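Local coordinates for protein thioredoxin reductase (Streptomyces clavuligerus, PDB 4NTD) that binds FAD and glutathione and probably acts as a flavin-dependent dithiol-disulfide oxidoreductase linked to formation of the disulfide bond of holomycin, at residues V135-D147 with V255-T267. Sequence-based numbering, arbitrary orientation.
Sequences VVVATGLRDELPD and VVPRMVPRDGLLT. With FAD (flavin-adenine dinucleotide), chain C.
With CG anti to its carbonyl carbon (chi1 -62°) and the chain extended as far as NE, Arg262 reaches across Thr139 and Gly140, while Thr139, its OG1 held between backbone N and carbonyl carbon (chi1 46°), turns its hydroxyl back to Arg262. The two residues clasp each other: Arg262 NH1 donates to Thr139 O at 2.8 Å, the acceptor lying near the guanidinium plane, and Thr139 OG1 donates to Arg262 O at 2.7 Å. The backbone bond from Arg262 N to Gly140 O, 3.0 Å, closes the grip, and the ladder then runs on as a two-stranded antiparallel sheet, Arg142 pairing with Val260 and Glu144 with Arg258. In one of its two conformers Arg142 lays a guanidinium face over Arg262 NE, the planes nearly perpendicular. On the same face, in the modelled conformer, Arg258 NH1 forms a salt bridge with Glu144 OE1 (2.6 Å), from the syn side but well out of the carboxylate plane. The other face carries Leu141, whose CD1 packs 3.9 Å from Met259 CB, and Asp143, salt-bridged to Arg65. At the Rossmann end Val137 CG2 meets Leu266 CD2 tip to tip, 3.6 Å apart. Replacing Arg262 with an alanine would probably leave Thr139 O without this donor and open a gap beside the adenine. Strand 141-144 runs out from the FAD-binding sheet and 258-261 returns from the second domain, consistent with the two-stranded interdomain linker of thioredoxin reductases, and Thr139, Gly140, Asp143 and Arg262 belong to the FAD pocket. The Arg262 clasp satisfies Thr139 O and probably holds this linker against the FAD adenine.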
loop_
_atom_site.group_PDB
_atom_site.type_symbol
_atom_site.label_atom_id
_atom_site.label_comp_id
_atom_site.label_asym_id
_atom_site.label_seq_id
_atom_site.Cartn_x
_atom_site.Cartn_y
_atom_site.Cartn_z
ATOM N N VAL A 135 -13.593 12.782 -6.729
ATOM C CA VAL A 135 -12.357 13.439 -6.298
ATOM C C VAL A 135 -11.523 12.492 -5.435
ATOM O O VAL A 135 -12.060 11.790 -4.576
ATOM C CB VAL A 135 -12.654 14.728 -5.497
ATOM C CG1 VAL A 135 -11.369 15.356 -4.964
ATOM C CG2 VAL A 135 -13.408 15.726 -6.364
ATOM N N VAL A 136 -10.214 12.473 -5.687
ATOM C CA VAL A 136 -9.246 11.820 -4.808
ATOM C C VAL A 136 -8.338 12.908 -4.244
ATOM O O VAL A 136 -7.676 13.618 -5.004
ATOM C CB VAL A 136 -8.388 10.777 -5.556
ATOM C CG1 VAL A 136 -7.362 10.148 -4.617
ATOM C CG2 VAL A 136 -9.271 9.705 -6.181
ATOM N N VAL A 137 -8.322 13.045 -2.921
ATOM C CA VAL A 137 -7.460 14.018 -2.248
ATOM C C VAL A 137 -6.202 13.299 -1.764
ATOM O O VAL A 137 -6.275 12.396 -0.929
ATOM C CB VAL A 137 -8.185 14.701 -1.069
ATOM C CG1 VAL A 137 -7.266 15.694 -0.367
ATOM C CG2 VAL A 137 -9.447 15.399 -1.560
ATOM N N ALA A 138 -5.056 13.695 -2.314
ATOM C CA ALA A 138 -3.767 13.086 -1.985
ATOM C C ALA A 138 -2.734 14.191 -1.782
ATOM O O ALA A 138 -1.678 14.210 -2.411
ATOM C CB ALA A 138 -3.340 12.135 -3.092
ATOM N N THR A 139 -3.062 15.100 -0.868
ATOM C CA THR A 139 -2.350 16.369 -0.701
ATOM C C THR A 139 -1.219 16.346 0.337
ATOM O O THR A 139 -0.576 17.371 0.581
ATOM C CB THR A 139 -3.356 17.459 -0.302
ATOM O OG1 THR A 139 -4.205 16.948 0.733
ATOM C CG2 THR A 139 -4.210 17.857 -1.495
ATOM N N GLY A 140 -0.985 15.190 0.953
ATOM C CA GLY A 140 0.129 15.025 1.881
ATOM C C GLY A 140 -0.038 15.735 3.213
ATOM O O GLY A 140 -1.148 16.106 3.602
ATOM N N LEU A 141 1.081 15.906 3.913
ATOM C CA LEU A 141 1.114 16.644 5.176
ATOM C C LEU A 141 2.318 17.576 5.221
ATOM O O LEU A 141 3.291 17.380 4.487
ATOM C CB LEU A 141 1.124 15.683 6.374
ATOM C CG LEU A 141 2.359 14.807 6.648
ATOM C CD1 LEU A 141 3.484 15.570 7.339
ATOM C CD2 LEU A 141 1.964 13.605 7.496
ATOM N N ARG A 142 2.224 18.585 6.088
ATOM C CA ARG A 142 3.283 19.570 6.310
ATOM C C ARG A 142 4.017 19.266 7.611
ATOM O O ARG A 142 3.378 19.053 8.643
ATOM C CB ARG A 142 2.688 20.981 6.409
ATOM C CG ARG A 142 1.972 21.447 5.154
ATOM C CD ARG A 142 1.595 22.921 5.220
ATOM N NE ARG A 142 1.278 23.433 3.891
ATOM C CZ ARG A 142 0.087 23.886 3.517
ATOM N NH1 ARG A 142 -0.923 23.906 4.374
ATOM N NH2 ARG A 142 -0.089 24.325 2.277
ATOM N N ASP A 143 5.349 19.252 7.562
ATOM C CA ASP A 143 6.176 19.110 8.760
ATOM C C ASP A 143 6.464 20.496 9.320
ATOM O O ASP A 143 7.169 21.285 8.691
ATOM C CB ASP A 143 7.504 18.425 8.435
ATOM C CG ASP A 143 7.327 16.999 7.968
ATOM O OD1 ASP A 143 7.430 16.753 6.747
ATOM O OD2 ASP A 143 7.083 16.121 8.821
ATOM N N GLU A 144 5.912 20.799 10.491
ATOM C CA GLU A 144 6.214 22.058 11.166
ATOM C C GLU A 144 7.403 21.838 12.089
ATOM O O GLU A 144 7.310 21.101 13.072
ATOM C CB GLU A 144 5.000 22.570 11.934
ATOM C CG GLU A 144 3.821 22.900 11.033
ATOM C CD GLU A 144 2.659 23.537 11.775
ATOM O OE1 GLU A 144 2.746 23.717 13.008
ATOM O OE2 GLU A 144 1.647 23.861 11.119
ATOM N N LEU A 145 8.521 22.476 11.753
ATOM C CA LEU A 145 9.795 22.242 12.427
ATOM C C LEU A 145 10.020 23.255 13.544
ATOM O O LEU A 145 9.464 24.356 13.506
ATOM C CB LEU A 145 10.942 22.325 11.418
ATOM C CG LEU A 145 10.856 21.387 10.210
ATOM C CD1 LEU A 145 11.996 21.668 9.243
ATOM C CD2 LEU A 145 10.873 19.931 10.650
ATOM N N PRO A 146 10.840 22.887 14.545
ATOM C CA PRO A 146 11.130 23.826 15.631
ATOM C C PRO A 146 11.942 25.026 15.151
ATOM O O PRO A 146 12.834 24.877 14.313
ATOM C CB PRO A 146 11.930 22.985 16.636
ATOM C CG PRO A 146 12.441 21.817 15.874
ATOM C CD PRO A 146 11.491 21.578 14.741
ATOM N N ASP A 147 11.622 26.202 15.684
ATOM C CA ASP A 147 12.278 27.443 15.277
ATOM C C ASP A 147 13.620 27.589 15.996
ATOM O O ASP A 147 13.761 28.374 16.939
ATOM C CB ASP A 147 11.359 28.641 15.554
ATOM C CG ASP A 147 11.878 29.940 14.951
ATOM O OD1 ASP A 147 12.710 29.895 14.018
ATOM O OD2 ASP A 147 11.439 31.013 15.412
ATOM N N VAL A 255 14.335 15.152 14.861
ATOM C CA VAL A 255 13.216 15.798 15.537
ATOM C C VAL A 255 11.930 15.061 15.187
ATOM O O VAL A 255 11.878 14.334 14.194
ATOM C CB VAL A 255 13.074 17.286 15.138
ATOM C CG1 VAL A 255 14.320 18.063 15.527
ATOM C CG2 VAL A 255 12.797 17.441 13.645
ATOM N N VAL A 256 10.908 15.238 16.017
ATOM C CA VAL A 256 9.553 14.837 15.668
ATOM C C VAL A 256 8.788 16.121 15.358
ATOM O O VAL A 256 8.398 16.847 16.274
ATOM C CB VAL A 256 8.857 14.065 16.808
ATOM C CG1 VAL A 256 7.449 13.661 16.392
ATOM C CG2 VAL A 256 9.668 12.835 17.189
ATOM N N PRO A 257 8.594 16.429 14.062
ATOM C CA PRO A 257 7.846 17.641 13.732
ATOM C C PRO A 257 6.386 17.551 14.149
ATOM O O PRO A 257 5.884 16.451 14.396
ATOM C CB PRO A 257 7.928 17.704 12.196
ATOM C CG PRO A 257 9.014 16.764 11.801
ATOM C CD PRO A 257 9.033 15.705 12.856
ATOM N N ARG A 258 5.719 18.698 14.255
ATOM C CA ARG A 258 4.262 18.711 14.333
ATOM C C ARG A 258 3.775 18.456 12.914
ATOM O O ARG A 258 3.984 19.276 12.018
ATOM C CB ARG A 258 3.707 20.038 14.867
ATOM C CG ARG A 258 2.182 20.092 14.861
ATOM C CD ARG A 258 1.616 21.343 15.520
ATOM N NE ARG A 258 0.175 21.448 15.294
ATOM C CZ ARG A 258 -0.406 22.398 14.566
ATOM N NH1 ARG A 258 0.326 23.348 14.005
ATOM N NH2 ARG A 258 -1.723 22.407 14.411
ATOM N N MET A 259 3.153 17.299 12.705
ATOM C CA MET A 259 2.725 16.887 11.369
ATOM C C MET A 259 1.268 17.239 11.139
ATOM O O MET A 259 0.377 16.693 11.790
ATOM C CB MET A 259 2.953 15.392 11.173
ATOM C CG MET A 259 4.424 15.041 11.084
ATOM S SD MET A 259 4.699 13.269 11.168
ATOM C CE MET A 259 6.005 13.246 12.383
ATOM N N VAL A 260 1.044 18.153 10.200
ATOM C CA VAL A 260 -0.276 18.707 9.950
ATOM C C VAL A 260 -0.749 18.295 8.557
ATOM O O VAL A 260 -0.191 18.747 7.555
ATOM C CB VAL A 260 -0.258 20.243 10.071
ATOM C CG1 VAL A 260 -1.664 20.809 9.934
ATOM C CG2 VAL A 260 0.355 20.659 11.404
ATOM N N PRO A 261 -1.778 17.429 8.486
ATOM C CA PRO A 261 -2.274 17.006 7.175
ATOM C C PRO A 261 -2.911 18.158 6.408
ATOM O O PRO A 261 -3.551 19.023 7.011
ATOM C CB PRO A 261 -3.330 15.948 7.514
ATOM C CG PRO A 261 -3.742 16.240 8.914
ATOM C CD PRO A 261 -2.536 16.815 9.591
ATOM N N ARG A 262 -2.729 18.172 5.091
ATOM C CA ARG A 262 -3.358 19.181 4.245
ATOM C C ARG A 262 -4.785 18.748 3.914
ATOM O O ARG A 262 -5.099 18.444 2.764
ATOM C CB ARG A 262 -2.544 19.397 2.969
ATOM C CG ARG A 262 -1.137 19.921 3.204
ATOM C CD ARG A 262 -0.616 20.609 1.953
ATOM N NE ARG A 262 0.793 20.985 2.045
ATOM C CZ ARG A 262 1.818 20.158 1.840
ATOM N NH1 ARG A 262 1.624 18.886 1.510
ATOM N NH2 ARG A 262 3.059 20.614 1.951
ATOM N N ASP A 263 -5.642 18.733 4.934
ATOM C CA ASP A 263 -7.001 18.190 4.811
ATOM C C ASP A 263 -8.103 19.262 4.817
ATOM O O ASP A 263 -9.275 18.945 5.018
ATOM C CB ASP A 263 -7.257 17.139 5.908
ATOM C CG ASP A 263 -7.116 17.696 7.319
ATOM O OD1 ASP A 263 -6.969 18.926 7.485
ATOM O OD2 ASP A 263 -7.150 16.890 8.273
ATOM N N GLY A 264 -7.730 20.518 4.579
ATOM C CA GLY A 264 -8.693 21.619 4.569
ATOM C C GLY A 264 -9.837 21.431 3.585
ATOM O O GLY A 264 -10.983 21.764 3.890
ATOM N N LEU A 265 -9.532 20.893 2.405
ATOM C CA LEU A 265 -10.559 20.648 1.388
ATOM C C LEU A 265 -11.540 19.566 1.834
ATOM O O LEU A 265 -12.726 19.625 1.508
ATOM C CB LEU A 265 -9.922 20.259 0.049
ATOM C CG LEU A 265 -9.041 21.324 -0.611
ATOM C CD1 LEU A 265 -8.239 20.724 -1.757
ATOM C CD2 LEU A 265 -9.875 22.503 -1.099
ATOM N N LEU A 266 -11.039 18.583 2.578
ATOM C CA LEU A 266 -11.876 17.505 3.105
ATOM C C LEU A 266 -12.788 18.015 4.221
ATOM O O LEU A 266 -13.976 17.690 4.256
ATOM C CB LEU A 266 -11.004 16.348 3.605
ATOM C CG LEU A 266 -10.153 15.671 2.522
ATOM C CD1 LEU A 266 -9.070 14.798 3.141
ATOM C CD2 LEU A 266 -11.025 14.857 1.577
ATOM N N THR A 267 -12.233 18.822 5.122
ATOM C CA THR A 267 -13.022 19.449 6.184
ATOM C C THR A 267 -14.148 20.313 5.607
ATOM O O THR A 267 -15.285 20.249 6.079
ATOM C CB THR A 267 -12.131 20.301 7.111
ATOM O OG1 THR A 267 -11.133 19.464 7.709
ATOM C CG2 THR A 267 -12.955 20.964 8.216
HETATM P PA FAD C . 3.366 13.821 -1.131
HETATM O O1A FAD C . 4.425 12.934 -1.732
HETATM O O2A FAD C . 3.791 14.870 -0.139
HETATM O O5B FAD C . 2.594 14.549 -2.333
HETATM C C5B FAD C . 1.525 15.447 -2.064
HETATM C C4B FAD C . 1.387 16.383 -3.251
HETATM O O4B FAD C . 0.179 17.130 -3.127
HETATM C C3B FAD C . 2.527 17.395 -3.335
HETATM O O3B FAD C . 3.205 17.288 -4.593
HETATM C C2B FAD C . 1.857 18.749 -3.170
HETATM O O2B FAD C . 2.452 19.758 -3.991
HETATM C C1B FAD C . 0.424 18.460 -3.585
HETATM N N9A FAD C . -0.618 19.353 -3.032
HETATM C C8A FAD C . -0.853 19.617 -1.734
HETATM N N7A FAD C . -1.910 20.456 -1.604
HETATM C C5A FAD C . -2.366 20.730 -2.839
HETATM C C6A FAD C . -3.455 21.542 -3.420
HETATM N N6A FAD C . -4.279 22.252 -2.618
HETATM N N1A FAD C . -3.588 21.552 -4.768
HETATM C C2A FAD C . -2.767 20.850 -5.578
HETATM N N3A FAD C . -1.759 20.088 -5.110
HETATM C C4A FAD C . -1.516 19.992 -3.778
HETATM N N1 FAD C . 9.399 7.863 2.553
HETATM C C2 FAD C . 9.982 6.756 2.038
HETATM O O2 FAD C . 9.248 5.789 1.751
HETATM N N3 FAD C . 11.309 6.665 1.832
HETATM C C4 FAD C . 12.146 7.679 2.117
HETATM O O4 FAD C . 13.373 7.564 1.919
HETATM C C4X FAD C . 11.587 8.934 2.673
HETATM N N5 FAD C . 12.351 10.007 2.993
HETATM C C5X FAD C . 11.785 11.128 3.515
HETATM C C6 FAD C . 12.593 12.216 3.834
HETATM C C7 FAD C . 12.048 13.380 4.368
HETATM C C7M FAD C . 12.943 14.547 4.707
HETATM C C8 FAD C . 10.584 13.467 4.600
HETATM C C8M FAD C . 9.973 14.714 5.185
HETATM C C9 FAD C . 9.769 12.385 4.285
HETATM C C9A FAD C . 10.312 11.213 3.751
HETATM N N10 FAD C . 9.502 10.095 3.418
HETATM C C10 FAD C . 10.123 8.956 2.879
HETATM C "C1'" FAD C . 8.045 10.076 3.595
HETATM C "C2'" FAD C . 7.384 10.572 2.308
HETATM O "O2'" FAD C . 7.564 11.992 2.205
HETATM C "C3'" FAD C . 5.891 10.250 2.273
HETATM O "O3'" FAD C . 5.708 8.840 2.450
HETATM C "C4'" FAD C . 5.217 10.659 0.962
HETATM O "O4'" FAD C . 5.559 12.001 0.598
HETATM C "C5'" FAD C . 3.700 10.572 1.063
HETATM O "O5'" FAD C . 3.151 10.590 -0.253
HETATM P P FAD C . 1.803 11.394 -0.588
HETATM O O1P FAD C . 0.803 11.151 0.509
HETATM O O2P FAD C . 1.453 11.091 -2.024
HETATM O O3P FAD C . 2.198 12.958 -0.419
HETATM O O HOH W 1 5.358 18.555 3.142
HETATM O O HOH W 2 -0.899 21.388 6.715
#